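Local coordinates for alginate biosynthesis protein AlgX (Pseudomonas aeruginosa, PDB 4KNC), which protects alginate from degradation as the polymer crosses the periplasm and takes part in its O-acetylation, probably as the acetyltransferase, at residues A[81-86]-A[124-129]; A[235-240]-A[293-298]. All blocks are in the same frame, centred on the assembly; numbering follows the deposited sequence.

Interaction 1: residues A[81-86]-A[124-129]; sequences LVVVYQ and AGIWTP
The carbonyl oxygen of Trp127 receives two donors from strand 80-85: the N-H of Val83, with Val83 N 3.0 Å from Trp127 O, and the CA-H of Val82. In return Trp127 N is 3.0 Å from Leu81 O. These two hydrogen bonds make one isolated beta bridge, Val82 to Trp127. Water extends the seam at both ends: one molecule joins Leu81 N to Gly125 O, and another ties Val83 O and Tyr85 N to Pro129 O. Pro129, with no N-H to offer, sets its CD 3.3 Å from Val83 O.

Ile126 lodges on the side of Leu81 and Val83. With chi1 at -63°, its CG1 stays beside the backbone N and CG2 falls anti to it; CG2 meets Val83 CG2 at 3.8 Å, while CD1 runs beside Leu81 CD2. Round the other side, Val82 CG2 rests on Trp127 CB and Val82 CG1 on the Pro129 ring. Branched aliphatic residues suit this buried seam, whereas the Trp127 indole swings away, its NE1 bonded to Glu80. Gly125, at positive phi, ends helix 107-123 in a Schellman motif, and 124-129 then runs along strand 80-85, whose other edge pairs with strand 293-298, while Pro129 packs on helix 153-169.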
loop_
_atom_site.group_PDB
_atom_site.type_symbol
_atom_site.label_atom_id
_atom_site.label_comp_id
_atom_site.label_asym_id
_atom_site.label_seq_id
_atom_site.Cartn_x
_atom_site.Cartn_y
_atom_site.Cartn_z
ATOM N N LEU A 81 1.131 12.706 6.899
ATOM C CA LEU A 81 1.308 11.655 5.905
ATOM C C LEU A 81 2.478 11.931 4.946
ATOM O O LEU A 81 2.578 13.010 4.363
ATOM C CB LEU A 81 0.007 11.438 5.116
ATOM C CG LEU A 81 0.011 10.297 4.085
ATOM C CD1 LEU A 81 0.239 8.960 4.767
ATOM C CD2 LEU A 81 -1.292 10.277 3.304
ATOM N N VAL A 82 3.360 10.945 4.802
ATOM C CA VAL A 82 4.426 10.988 3.816
ATOM C C VAL A 82 4.185 9.878 2.795
ATOM O O VAL A 82 4.015 8.718 3.177
ATOM C CB VAL A 82 5.801 10.765 4.486
ATOM C CG1 VAL A 82 6.902 10.612 3.440
ATOM C CG2 VAL A 82 6.124 11.907 5.443
ATOM N N VAL A 83 4.148 10.219 1.506
ATOM C CA VAL A 83 4.011 9.187 0.475
ATOM C C VAL A 83 5.335 8.954 -0.264
ATOM O O VAL A 83 5.979 9.889 -0.753
ATOM C CB VAL A 83 2.830 9.450 -0.532
ATOM C CG1 VAL A 83 3.022 8.667 -1.819
ATOM C CG2 VAL A 83 1.475 9.084 0.085
ATOM N N VAL A 84 5.756 7.695 -0.297
ATOM C CA VAL A 84 6.907 7.299 -1.082
ATOM C C VAL A 84 6.402 6.695 -2.386
ATOM O O VAL A 84 5.915 5.563 -2.416
ATOM C CB VAL A 84 7.777 6.311 -0.322
ATOM C CG1 VAL A 84 8.808 5.672 -1.271
ATOM C CG2 VAL A 84 8.474 7.040 0.855
ATOM N N TYR A 85 6.486 7.479 -3.453
ATOM C CA TYR A 85 5.962 7.107 -4.756
ATOM C C TYR A 85 7.126 6.538 -5.553
ATOM O O TYR A 85 7.861 7.280 -6.209
ATOM C CB TYR A 85 5.420 8.364 -5.437
ATOM C CG TYR A 85 4.491 8.177 -6.633
ATOM C CD1 TYR A 85 3.371 7.339 -6.568
ATOM C CD2 TYR A 85 4.704 8.891 -7.811
ATOM C CE1 TYR A 85 2.502 7.209 -7.657
ATOM C CE2 TYR A 85 3.844 8.767 -8.903
ATOM C CZ TYR A 85 2.755 7.924 -8.820
ATOM O OH TYR A 85 1.925 7.813 -9.903
ATOM N N GLN A 86 7.319 5.224 -5.459
ATOM C CA GLN A 86 8.518 4.588 -6.017
ATOM C C GLN A 86 8.613 4.846 -7.528
ATOM O O GLN A 86 7.674 4.594 -8.274
ATOM C CB GLN A 86 8.513 3.082 -5.723
ATOM C CG GLN A 86 9.899 2.425 -5.847
ATOM C CD GLN A 86 9.832 0.892 -5.811
ATOM O OE1 GLN A 86 8.836 0.292 -6.229
ATOM N NE2 GLN A 86 10.892 0.261 -5.306
ATOM N N ALA A 124 -2.306 17.922 -2.273
ATOM C CA ALA A 124 -3.264 17.243 -1.401
ATOM C C ALA A 124 -2.881 17.321 0.097
ATOM O O ALA A 124 -3.581 16.767 0.958
ATOM C CB ALA A 124 -3.456 15.780 -1.848
ATOM N N GLY A 125 -1.788 18.017 0.414
ATOM C CA GLY A 125 -1.344 18.165 1.798
ATOM C C GLY A 125 -0.483 16.993 2.259
ATOM O O GLY A 125 -0.380 16.691 3.451
ATOM N N ILE A 126 0.148 16.333 1.301
ATOM C CA ILE A 126 0.952 15.153 1.584
ATOM C C ILE A 126 2.436 15.451 1.389
ATOM O O ILE A 126 2.841 15.975 0.357
ATOM C CB ILE A 126 0.526 13.977 0.672
ATOM C CG1 ILE A 126 -0.928 13.584 0.971
ATOM C CG2 ILE A 126 1.509 12.789 0.826
ATOM C CD1 ILE A 126 -1.474 12.448 0.093
ATOM N N TRP A 127 3.243 15.121 2.390
ATOM C CA TRP A 127 4.681 15.291 2.292
ATOM C C TRP A 127 5.213 14.246 1.335
ATOM O O TRP A 127 4.989 13.053 1.542
ATOM C CB TRP A 127 5.327 15.122 3.669
ATOM C CG TRP A 127 4.966 16.236 4.626
ATOM C CD1 TRP A 127 3.944 16.238 5.536
ATOM C CD2 TRP A 127 5.614 17.512 4.748
ATOM N NE1 TRP A 127 3.924 17.428 6.221
ATOM C CE2 TRP A 127 4.929 18.233 5.753
ATOM C CE3 TRP A 127 6.697 18.116 4.105
ATOM C CZ2 TRP A 127 5.299 19.524 6.138
ATOM C CZ3 TRP A 127 7.064 19.410 4.488
ATOM C CH2 TRP A 127 6.365 20.093 5.497
ATOM N N THR A 128 5.921 14.681 0.295
ATOM C CA THR A 128 6.290 13.756 -0.766
ATOM C C THR A 128 7.728 13.890 -1.245
ATOM O O THR A 128 8.042 14.803 -1.998
ATOM C CB THR A 128 5.378 13.939 -1.967
ATOM O OG1 THR A 128 4.029 14.072 -1.504
ATOM C CG2 THR A 128 5.509 12.739 -2.898
ATOM N N PRO A 129 8.603 12.967 -0.818
ATOM C CA PRO A 129 9.997 13.044 -1.262
ATOM C C PRO A 129 10.108 13.032 -2.782
ATOM O O PRO A 129 9.343 12.344 -3.489
ATOM C CB PRO A 129 10.619 11.782 -0.662
ATOM C CG PRO A 129 9.796 11.519 0.553
ATOM C CD PRO A 129 8.399 11.903 0.182
HETATM O O HOH W 1 0.064 15.081 6.008
HETATM O O HOH W 2 7.562 10.155 -2.874
#

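Interaction 2: residues A[235-240]-A[293-298]; sequences PQIALV and ILIWEF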
loop_
_atom_site.group_PDB
_atom_site.type_symbol
_atom_site.label_atom_id
_atom_site.label_comp_id
_atom_site.label_asym_id
_atom_site.label_seq_id
_atom_site.Cartn_x
_atom_site.Cartn_y
_atom_site.Cartn_z
ATOM N N PRO A 235 8.463 4.966 19.918
ATOM C CA PRO A 235 8.560 5.204 18.469
ATOM C C PRO A 235 7.350 5.964 17.949
ATOM O O PRO A 235 6.235 5.729 18.408
ATOM C CB PRO A 235 8.595 3.786 17.878
ATOM C CG PRO A 235 9.217 2.966 18.963
ATOM C CD PRO A 235 8.626 3.538 20.242
ATOM N N GLN A 236 7.571 6.860 16.993
ATOM C CA GLN A 236 6.555 7.830 16.597
ATOM C C GLN A 236 6.349 7.850 15.088
ATOM O O GLN A 236 5.571 8.661 14.575
ATOM C CB GLN A 236 6.978 9.224 17.072
ATOM C CG GLN A 236 7.053 9.353 18.587
ATOM C CD GLN A 236 5.701 9.136 19.234
ATOM O OE1 GLN A 236 4.667 9.447 18.642
ATOM N NE2 GLN A 236 5.699 8.584 20.444
ATOM N N ILE A 237 7.067 6.971 14.382
ATOM C CA ILE A 237 7.001 6.890 12.921
ATOM C C ILE A 237 6.692 5.456 12.474
ATOM O O ILE A 237 7.349 4.516 12.907
ATOM C CB ILE A 237 8.322 7.343 12.253
ATOM C CG1 ILE A 237 8.735 8.735 12.758
ATOM C CG2 ILE A 237 8.163 7.337 10.735
ATOM C CD1 ILE A 237 9.958 9.315 12.046
ATOM N N ALA A 238 5.687 5.307 11.617
ATOM C CA ALA A 238 5.246 4.003 11.144
ATOM C C ALA A 238 5.341 3.950 9.638
ATOM O O ALA A 238 5.101 4.942 8.955
ATOM C CB ALA A 238 3.815 3.740 11.579
ATOM N N LEU A 239 5.697 2.780 9.128
ATOM C CA LEU A 239 5.862 2.568 7.710
ATOM C C LEU A 239 4.858 1.529 7.244
ATOM O O LEU A 239 4.792 0.425 7.792
ATOM C CB LEU A 239 7.284 2.086 7.423
ATOM C CG LEU A 239 7.622 1.644 6.000
ATOM C CD1 LEU A 239 7.364 2.752 4.984
ATOM C CD2 LEU A 239 9.068 1.182 5.944
ATOM N N VAL A 240 4.064 1.884 6.243
ATOM C CA VAL A 240 3.175 0.919 5.616
ATOM C C VAL A 240 3.557 0.851 4.146
ATOM O O VAL A 240 3.920 1.870 3.555
ATOM C CB VAL A 240 1.674 1.259 5.827
ATOM C CG1 VAL A 240 1.301 1.048 7.286
ATOM C CG2 VAL A 240 1.353 2.690 5.382
ATOM N N ILE A 293 3.947 10.429 12.525
ATOM C CA ILE A 293 4.231 10.379 11.097
ATOM C C ILE A 293 3.939 8.978 10.535
ATOM O O ILE A 293 4.327 7.958 11.115
ATOM C CB ILE A 293 5.705 10.769 10.785
ATOM C CG1 ILE A 293 6.070 12.115 11.421
ATOM C CG2 ILE A 293 5.957 10.795 9.268
ATOM C CD1 ILE A 293 7.481 12.569 11.115
ATOM N N LEU A 294 3.235 8.949 9.416
ATOM C CA LEU A 294 2.912 7.711 8.723
ATOM C C LEU A 294 3.535 7.769 7.337
ATOM O O LEU A 294 3.207 8.655 6.541
ATOM C CB LEU A 294 1.390 7.548 8.607
ATOM C CG LEU A 294 0.847 6.324 7.854
ATOM C CD1 LEU A 294 1.293 5.032 8.517
ATOM C CD2 LEU A 294 -0.674 6.386 7.785
ATOM N N ILE A 295 4.445 6.848 7.057
ATOM C CA ILE A 295 5.065 6.768 5.740
ATOM C C ILE A 295 4.392 5.674 4.897
ATOM O O ILE A 295 4.242 4.539 5.340
ATOM C CB ILE A 295 6.563 6.437 5.863
ATOM C CG1 ILE A 295 7.269 7.452 6.761
ATOM C CG2 ILE A 295 7.230 6.398 4.488
ATOM C CD1 ILE A 295 8.670 7.015 7.117
ATOM N N TRP A 296 4.014 6.009 3.671
ATOM C CA TRP A 296 3.233 5.099 2.849
ATOM C C TRP A 296 3.917 4.889 1.511
ATOM O O TRP A 296 4.022 5.809 0.709
ATOM C CB TRP A 296 1.815 5.656 2.671
ATOM C CG TRP A 296 0.856 4.775 1.904
ATOM C CD1 TRP A 296 1.017 3.455 1.562
ATOM C CD2 TRP A 296 -0.407 5.176 1.366
ATOM N NE1 TRP A 296 -0.088 3.011 0.852
ATOM C CE2 TRP A 296 -0.966 4.052 0.712
ATOM C CE3 TRP A 296 -1.116 6.378 1.362
ATOM C CZ2 TRP A 296 -2.203 4.102 0.074
ATOM C CZ3 TRP A 296 -2.352 6.424 0.732
ATOM C CH2 TRP A 296 -2.879 5.296 0.100
ATOM N N GLU A 297 4.379 3.662 1.285
ATOM C CA GLU A 297 5.176 3.324 0.114
ATOM C C GLU A 297 4.420 2.415 -0.864
ATOM O O GLU A 297 3.877 1.379 -0.471
ATOM C CB GLU A 297 6.485 2.654 0.552
ATOM C CG GLU A 297 7.246 1.957 -0.582
ATOM C CD GLU A 297 6.850 0.472 -0.755
ATOM O OE1 GLU A 297 6.479 0.093 -1.888
ATOM O OE2 GLU A 297 6.908 -0.310 0.228
ATOM N N PHE A 298 4.394 2.814 -2.133
ATOM C CA PHE A 298 3.819 2.002 -3.205
ATOM C C PHE A 298 4.361 2.464 -4.559
ATOM O O PHE A 298 4.975 3.533 -4.658
ATOM C CB PHE A 298 2.289 2.065 -3.179
ATOM C CG PHE A 298 1.732 3.461 -3.198
ATOM C CD1 PHE A 298 1.537 4.161 -2.013
ATOM C CD2 PHE A 298 1.403 4.079 -4.402
ATOM C CE1 PHE A 298 1.032 5.464 -2.019
ATOM C CE2 PHE A 298 0.894 5.379 -4.420
ATOM C CZ PHE A 298 0.709 6.073 -3.220
#
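Ile237, Ala238, Leu239 and Val240 pair in parallel with Ile293, Leu294, Ile295 and Trp296, and five backbone hydrogen bonds join the two strands. Ile293 N reaches Gln236 O at 3.2 Å, the longest of the set, and Ala238 N bonds back to Ile293 O. The bonds are shorter further along: Ile295 N to Ala238 O and Val240 N to Ile295 O are both 2.8 Å and almost straight at 175°. Glu297 N to Val240 O completes the series, and CA-H donors add weaker contacts to four of these five carbonyls.

Apolar contacts fill both faces. On one, Ile237 and Ile293 lie side by side, Ile237 CG2 meets Ile295 CD1 at 3.7 Å, and Leu239 CD1 lies against Ile295 CG2; branching close to the backbone lets isoleucine cover the sheet densely. On the other face Ala238 is small enough to leave room for Leu294 CD1. There the Val240 chi1 of -70° sets CG1 anti to the carbonyl carbon and leaves CG2 in the crowded position between N and the carbonyl carbon, where it touches both Leu294 CD1 and Trp296 CD1, each at 3.9 Å. Within strand 293-298 itself, Phe298 CE1 stands over the centre of one face of the Trp296 ring.

Polar ends are held from outside. The Glu297 carboxylate, from a chain bent at chi2 (-91°), bonds Ser245 and Thr242, and its side chain lies about 7 Å from that of Ser243, the inferred nucleophile. Trp296 NE1 bonds the carbonyl of Phe273, and Gln236 bonds Lys292 and Asn234.

Within the four-stranded parallel sheet this is the central pair: strand 263-265 flanks 237-240, strand 80-85 flanks 293-298, and helix 275-282 packs on Ala238, Val240 and Leu294.

Overall arrangement
Interaction 1 closes before interaction 2 opens along the chain, yet their centres are only 11 Å apart, for both reach the same parallel sheet of the SGNH hydrolase-like domain. Strands 80-85 and 293-298 are neighbours, joined directly by Val82 O to Trp296 N and Val84 N to Trp296 O, both 2.8 Å. The strand order is 80-85, 293-298, 237-240, 263-265, with the loop 124-129 bridged to the outer edge of 80-85, so interaction 1 sits at one margin and interaction 2 in the middle. The inferred nucleophile Ser243 follows soon after strand 237-240, so interaction 2 borders the probable active site, whereas interaction 1 lies away from it.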